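Local coordinates for periplasmic His/Glu/Gln/Arg/opine family-binding protein (PDB 3I6V) that binds lysine between its two lobes and probably delivers such amino acids to an ABC transporter as its periplasmic solute-binding component, at residues 20-23 against 24-28; 35-38 against 39-43. All blocks are in the same frame, centred on the assembly; numbering follows the deposited sequence.

Interaction 1. Residues 20-23 against 24-28; sequences FIND and AGEVD
Phe-20 and Ile-21 pair with Asp-28 and Val-27 in a beta hairpin closed by a type I turn from Asn-22 to Gly-25. Among the backbone bonds, Phe-20 and Asp-28 form the antiparallel hydrogen-bonded pair, Asp-28 N to Phe-20 O being 2.8 Å; Asn-22 N reaches Glu-26 O, and Gly-25 N closes the turn on Asn-22 O. Gly-25, at phi 91°, takes the glycine position of a type I turn with a G1 bulge. Packing divides between the two faces of the ribbon. On one, Asp-28 CB makes a CH-pi contact over the Phe-20 ring, 3.9 Å from its centroid, while the carboxylate lies nearly parallel to the ring plane. On the other, Ile-21 CD1 meets Val-27 CG2 at 3.9 Å; Ile-21 also touches Lys-50, and Val-27 touches Trp-48, of strand 46-50. Side-chain polar bonds centre on Asn-22. With chi1 at 67°, its amide folds back over the turn, where Asn-22 OD1 accepts from Glu-26 N at 3.1 Å and, weakly, from Ala-24 N. The other end of the amide ties the turn to the strand: Asn-22 ND2 donates in its own plane to Asp-28 OD2 at 2.8 Å, meeting that oxygen from above the carboxylate plane.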
ATOM      1  N   PHE A  20       9.362   0.656  -3.655  1.00 25.10           N
ATOM      2  CA  PHE A  20      10.212  -0.483  -4.081  1.00 26.25           C
ATOM      3  C   PHE A  20      11.684  -0.112  -3.904  1.00 26.34           C
ATOM      4  O   PHE A  20      11.989   1.063  -3.712  1.00 27.56           O
ATOM      5  CB  PHE A  20       9.858  -0.983  -5.513  1.00 24.89           C
ATOM      6  CG  PHE A  20      10.073   0.032  -6.612  1.00 26.50           C
ATOM      7  CD1 PHE A  20       9.071   0.924  -6.961  1.00 27.47           C
ATOM      8  CD2 PHE A  20      11.267   0.048  -7.349  1.00 29.82           C
ATOM      9  CE1 PHE A  20       9.267   1.866  -7.980  1.00 28.25           C
ATOM     10  CE2 PHE A  20      11.476   0.962  -8.383  1.00 30.08           C
ATOM     11  CZ  PHE A  20      10.482   1.885  -8.705  1.00 31.30           C
ATOM     12  N   ILE A  21      12.578  -1.104  -3.912  1.00 26.96           N
ATOM     13  CA  ILE A  21      14.016  -0.834  -3.881  1.00 26.82           C
ATOM     14  C   ILE A  21      14.488  -0.899  -5.333  1.00 27.02           C
ATOM     15  O   ILE A  21      14.293  -1.908  -6.002  1.00 26.03           O
ATOM     16  CB  ILE A  21      14.794  -1.866  -3.024  1.00 27.85           C
ATOM     17  CG1 ILE A  21      14.174  -2.007  -1.627  1.00 26.88           C
ATOM     18  CG2 ILE A  21      16.343  -1.534  -2.997  1.00 26.47           C
ATOM     19  CD1 ILE A  21      14.137  -0.696  -0.792  1.00 28.43           C
ATOM     20  N   ASN A  22      15.042   0.201  -5.843  1.00 26.82           N
ATOM     21  CA  ASN A  22      15.497   0.217  -7.223  1.00 26.76           C
ATOM     22  C   ASN A  22      16.846  -0.524  -7.372  1.00 26.48           C
ATOM     23  O   ASN A  22      17.403  -1.028  -6.401  1.00 25.26           O
ATOM     24  CB  ASN A  22      15.466   1.653  -7.831  1.00 25.55           C
ATOM     25  CG  ASN A  22      16.478   2.607  -7.197  1.00 26.16           C
ATOM     26  OD1 ASN A  22      17.506   2.198  -6.617  1.00 27.03           O
ATOM     27  ND2 ASN A  22      16.202   3.901  -7.325  1.00 25.99           N
ATOM     28  N   ASP A  23      17.346  -0.612  -8.598  1.00 28.24           N
ATOM     29  CA  ASP A  23      18.564  -1.400  -8.872  1.00 29.63           C
ATOM     30  C   ASP A  23      19.849  -0.788  -8.264  1.00 29.48           C
ATOM     31  O   ASP A  23      20.883  -1.454  -8.150  1.00 30.19           O
ATOM     32  CB  ASP A  23      18.687  -1.612 -10.394  1.00 30.37           C
ATOM     33  CG  ASP A  23      17.605  -2.562 -10.935  1.00 32.68           C
ATOM     34  OD1 ASP A  23      17.359  -3.597 -10.278  1.00 34.29           O
ATOM     35  OD2 ASP A  23      16.998  -2.267 -11.997  1.00 34.91           O
ATOM     36  N   ALA A  24      19.773   0.480  -7.855  1.00 29.15           N
ATOM     37  CA  ALA A  24      20.841   1.117  -7.063  1.00 28.34           C
ATOM     38  C   ALA A  24      20.803   0.776  -5.577  1.00 28.42           C
ATOM     39  O   ALA A  24      21.745   1.096  -4.830  1.00 28.94           O
ATOM     40  CB  ALA A  24      20.805   2.623  -7.260  1.00 27.78           C
ATOM     41  N   GLY A  25      19.726   0.135  -5.124  1.00 27.79           N
ATOM     42  CA  GLY A  25      19.595  -0.177  -3.698  1.00 27.32           C
ATOM     43  C   GLY A  25      18.871   0.943  -2.922  1.00 27.14           C
ATOM     44  O   GLY A  25      18.870   0.945  -1.692  1.00 26.66           O
ATOM     45  N   GLU A  26      18.282   1.885  -3.646  1.00 27.13           N
ATOM     46  CA  GLU A  26      17.585   3.027  -3.044  1.00 27.74           C
ATOM     47  C   GLU A  26      16.052   2.836  -3.067  1.00 27.09           C
ATOM     48  O   GLU A  26      15.488   2.312  -4.040  1.00 25.86           O
ATOM     49  CB  GLU A  26      17.938   4.345  -3.765  1.00 27.73           C
ATOM     50  CG  GLU A  26      19.468   4.691  -3.823  1.00 31.46           C
ATOM     51  CD  GLU A  26      20.183   4.726  -2.438  1.00 36.29           C
ATOM     52  OE1 GLU A  26      19.586   5.212  -1.451  1.00 35.21           O
ATOM     53  OE2 GLU A  26      21.360   4.273  -2.329  1.00 38.70           O
ATOM     54  N   VAL A  27      15.382   3.316  -2.010  1.00 26.09           N
ATOM     55  CA  VAL A  27      13.925   3.360  -1.996  1.00 24.61           C
ATOM     56  C   VAL A  27      13.444   4.248  -3.146  1.00 24.63           C
ATOM     57  O   VAL A  27      13.968   5.333  -3.348  1.00 24.13           O
ATOM     58  CB  VAL A  27      13.441   3.947  -0.605  1.00 24.65           C
ATOM     59  CG1 VAL A  27      11.980   4.306  -0.655  1.00 25.33           C
ATOM     60  CG2 VAL A  27      13.680   2.939   0.475  1.00 24.58           C
ATOM     61  N   ASP A  28      12.420   3.801  -3.866  1.00 24.63           N
ATOM     62  CA  ASP A  28      11.936   4.478  -5.034  1.00 26.44           C
ATOM     63  C   ASP A  28      10.417   4.300  -5.059  1.00 25.97           C
ATOM     64  O   ASP A  28       9.858   3.594  -4.229  1.00 26.53           O
ATOM     65  CB  ASP A  28      12.561   3.794  -6.280  1.00 26.66           C
ATOM     66  CG  ASP A  28      12.671   4.720  -7.486  1.00 29.74           C
ATOM     67  OD1 ASP A  28      11.820   5.640  -7.642  1.00 26.60           O
ATOM     68  OD2 ASP A  28      13.601   4.486  -8.327  1.00 31.84           O
TER

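Interaction 2. Residues 35-38 against 39-43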
ATOM      1  N   GLY A  35       7.160  11.263   0.010  1.00 25.25           N
ATOM      2  CA  GLY A  35       7.791  11.406   1.302  1.00 25.59           C
ATOM      3  C   GLY A  35       8.863  12.496   1.320  1.00 27.07           C
ATOM      4  O   GLY A  35       8.926  13.311   2.270  1.00 25.61           O
ATOM      5  N   ASP A  36       9.717  12.507   0.284  1.00 26.80           N
ATOM      6  CA  ASP A  36      10.743  13.553   0.169  1.00 28.32           C
ATOM      7  C   ASP A  36      10.117  14.928   0.067  1.00 28.53           C
ATOM      8  O   ASP A  36      10.601  15.879   0.700  1.00 30.06           O
ATOM      9  CB  ASP A  36      11.650  13.333  -1.060  1.00 28.26           C
ATOM     10  CG  ASP A  36      12.582  12.137  -0.904  1.00 29.73           C
ATOM     11  OD1 ASP A  36      12.824  11.657   0.246  1.00 29.54           O
ATOM     12  OD2 ASP A  36      13.113  11.706  -1.949  1.00 31.19           O
ATOM     13  N   GLU A  37       9.067  15.062  -0.736  1.00 29.22           N
ATOM     14  CA  GLU A  37       8.436  16.378  -0.894  1.00 29.81           C
ATOM     15  C   GLU A  37       7.699  16.816   0.397  1.00 29.79           C
ATOM     16  O   GLU A  37       7.699  18.002   0.767  1.00 28.03           O
ATOM     17  CB  GLU A  37       7.493  16.400  -2.087  1.00 30.27           C
ATOM     18  CG  GLU A  37       6.748  17.732  -2.280  1.00 32.00           C
ATOM     19  CD  GLU A  37       7.693  18.907  -2.619  1.00 35.13           C
ATOM     20  OE1 GLU A  37       8.869  18.678  -2.964  1.00 33.58           O
ATOM     21  OE2 GLU A  37       7.257  20.066  -2.527  1.00 34.71           O
ATOM     22  N   LEU A  38       7.094  15.855   1.099  1.00 29.02           N
ATOM     23  CA  LEU A  38       6.462  16.193   2.384  1.00 28.22           C
ATOM     24  C   LEU A  38       7.487  16.686   3.390  1.00 28.64           C
ATOM     25  O   LEU A  38       7.246  17.683   4.070  1.00 28.15           O
ATOM     26  CB  LEU A  38       5.652  15.026   2.975  1.00 26.96           C
ATOM     27  CG  LEU A  38       4.435  14.612   2.169  1.00 27.20           C
ATOM     28  CD1 LEU A  38       3.849  13.311   2.802  1.00 27.50           C
ATOM     29  CD2 LEU A  38       3.377  15.723   2.137  1.00 27.03           C
ATOM     30  N   CYS A  39       8.611  15.985   3.512  1.00 28.82           N
ATOM     31  CA  CYS A  39       9.634  16.386   4.444  1.00 30.37           C
ATOM     32  C   CYS A  39      10.216  17.755   4.077  1.00 31.58           C
ATOM     33  O   CYS A  39      10.558  18.536   4.955  1.00 31.61           O
ATOM     34  CB  CYS A  39      10.760  15.364   4.493  1.00 30.12           C
ATOM     35  SG  CYS A  39      10.349  13.840   5.392  1.00 30.66           S
ATOM     36  N   LYS A  40      10.379  18.013   2.785  1.00 32.39           N
ATOM     37  CA  LYS A  40      10.886  19.306   2.341  1.00 34.27           C
ATOM     38  C   LYS A  40       9.922  20.417   2.793  1.00 34.33           C
ATOM     39  O   LYS A  40      10.355  21.433   3.319  1.00 35.04           O
ATOM     40  CB  LYS A  40      11.053  19.326   0.826  1.00 34.72           C
ATOM     41  CG  LYS A  40      11.570  20.662   0.272  1.00 37.02           C
ATOM     42  CD  LYS A  40      11.595  20.634  -1.246  1.00 40.26           C
ATOM     43  CE  LYS A  40      12.461  21.797  -1.800  1.00 42.21           C
ATOM     44  NZ  LYS A  40      12.222  21.895  -3.247  1.00 43.37           N
ATOM     45  N   ARG A  41       8.625  20.195   2.612  1.00 34.23           N
ATOM     46  CA  ARG A  41       7.631  21.194   2.944  1.00 34.34           C
ATOM     47  C   ARG A  41       7.438  21.376   4.453  1.00 34.69           C
ATOM     48  O   ARG A  41       7.055  22.452   4.889  1.00 35.26           O
ATOM     49  CB  ARG A  41       6.307  20.864   2.283  1.00 34.31           C
ATOM     50  CG  ARG A  41       6.256  21.230   0.831  1.00 33.99           C
ATOM     51  CD  ARG A  41       5.055  20.600   0.233  1.00 32.70           C
ATOM     52  NE  ARG A  41       4.936  20.842  -1.196  1.00 33.86           N
ATOM     53  CZ  ARG A  41       3.911  21.452  -1.786  1.00 35.45           C
ATOM     54  NH1 ARG A  41       2.898  21.920  -1.071  1.00 35.53           N
ATOM     55  NH2 ARG A  41       3.905  21.609  -3.110  1.00 36.52           N
ATOM     56  N   ALA A  42       7.737  20.336   5.228  1.00 34.04           N
ATOM     57  CA  ALA A  42       7.652  20.364   6.693  1.00 34.43           C
ATOM     58  C   ALA A  42       8.918  20.897   7.340  1.00 34.35           C
ATOM     59  O   ALA A  42       8.945  21.119   8.548  1.00 34.44           O
ATOM     60  CB  ALA A  42       7.353  18.940   7.243  1.00 33.84           C
ATOM     61  N   GLY A  43       9.959  21.105   6.530  1.00 33.81           N
ATOM     62  CA  GLY A  43      11.271  21.513   7.020  1.00 33.20           C
ATOM     63  C   GLY A  43      12.020  20.409   7.748  1.00 33.31           C
ATOM     64  O   GLY A  43      12.763  20.673   8.682  1.00 33.00           O
TER
HETATM   65  O   HOH W   1       5.999  20.308  -4.921  1.00 41.07           O
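The guanidinium of Arg-41 is met at its edge, close to its plane, by the carboxylate of Glu-37 one helical turn earlier, and the two flat groups stand 75° apart. Arg-41 NE donates a nearly straight hydrogen bond, part of a salt bridge, to Glu-37 OE2 at 2.8 Å, using the anti lone pair of that oxygen. A water at the same edge accepts from Arg-41 NH2 at 3.1 Å and donates weakly to OE2, bridging the charged groups. Glu-37 reaches forward because CG lies opposite the backbone N and the chain then bends at chi2 (65°); Arg-41 runs extended from CG to NE. Lys-40 passes the other carboxylate oxygen with its aliphatic part, CD lying 3.8 Å from Glu-37 OE1. Beneath these side chains run i to i+4 backbone bonds, among them Arg-41 N to Glu-37 O at 3.0 Å. Gly-43 is the first residue to leave helical geometry, and its positive phi belongs to a Schellman motif. Helix 30-42 packs against a helix and two strands: Leu-38 lies on Ala-198, Ile-199 and Met-202 of helix 189-204, and Arg-41 hydrogen-bonds Ser-201 OG through NH1 and forms a salt bridge with Asp-205 through NH2. Cys-39 touches Val-7 and Met-9 of strand 7-11 and Cys-46 of strand 46-50, while Asp-36 forms a salt bridge with Arg-32 and accepts a hydrogen bond from Trp-48 NE1.

Interactions 1 and 2 follow in series along the chain, strand 27-28 of the hairpin leading into helix 30-42. Their centres are 19 Å apart and their nearest atoms about 7 Å, so they do not touch; the links between them are indirect. Arg-32, early in the helix, hydrogen-bonds Val-27 O of interaction 1 and forms a salt bridge with Asp-36 of interaction 2. Trp-48 is likewise shared, touching Val-27 and hydrogen-bonding Asp-36. Interaction 1 lies nearer the pocket, the Phe-20 side chain being about 10 Å from the bound lysine, whose pocket includes Glu-12 and Tyr-15. Interaction 2 lies within a single helix, in its C-terminal part.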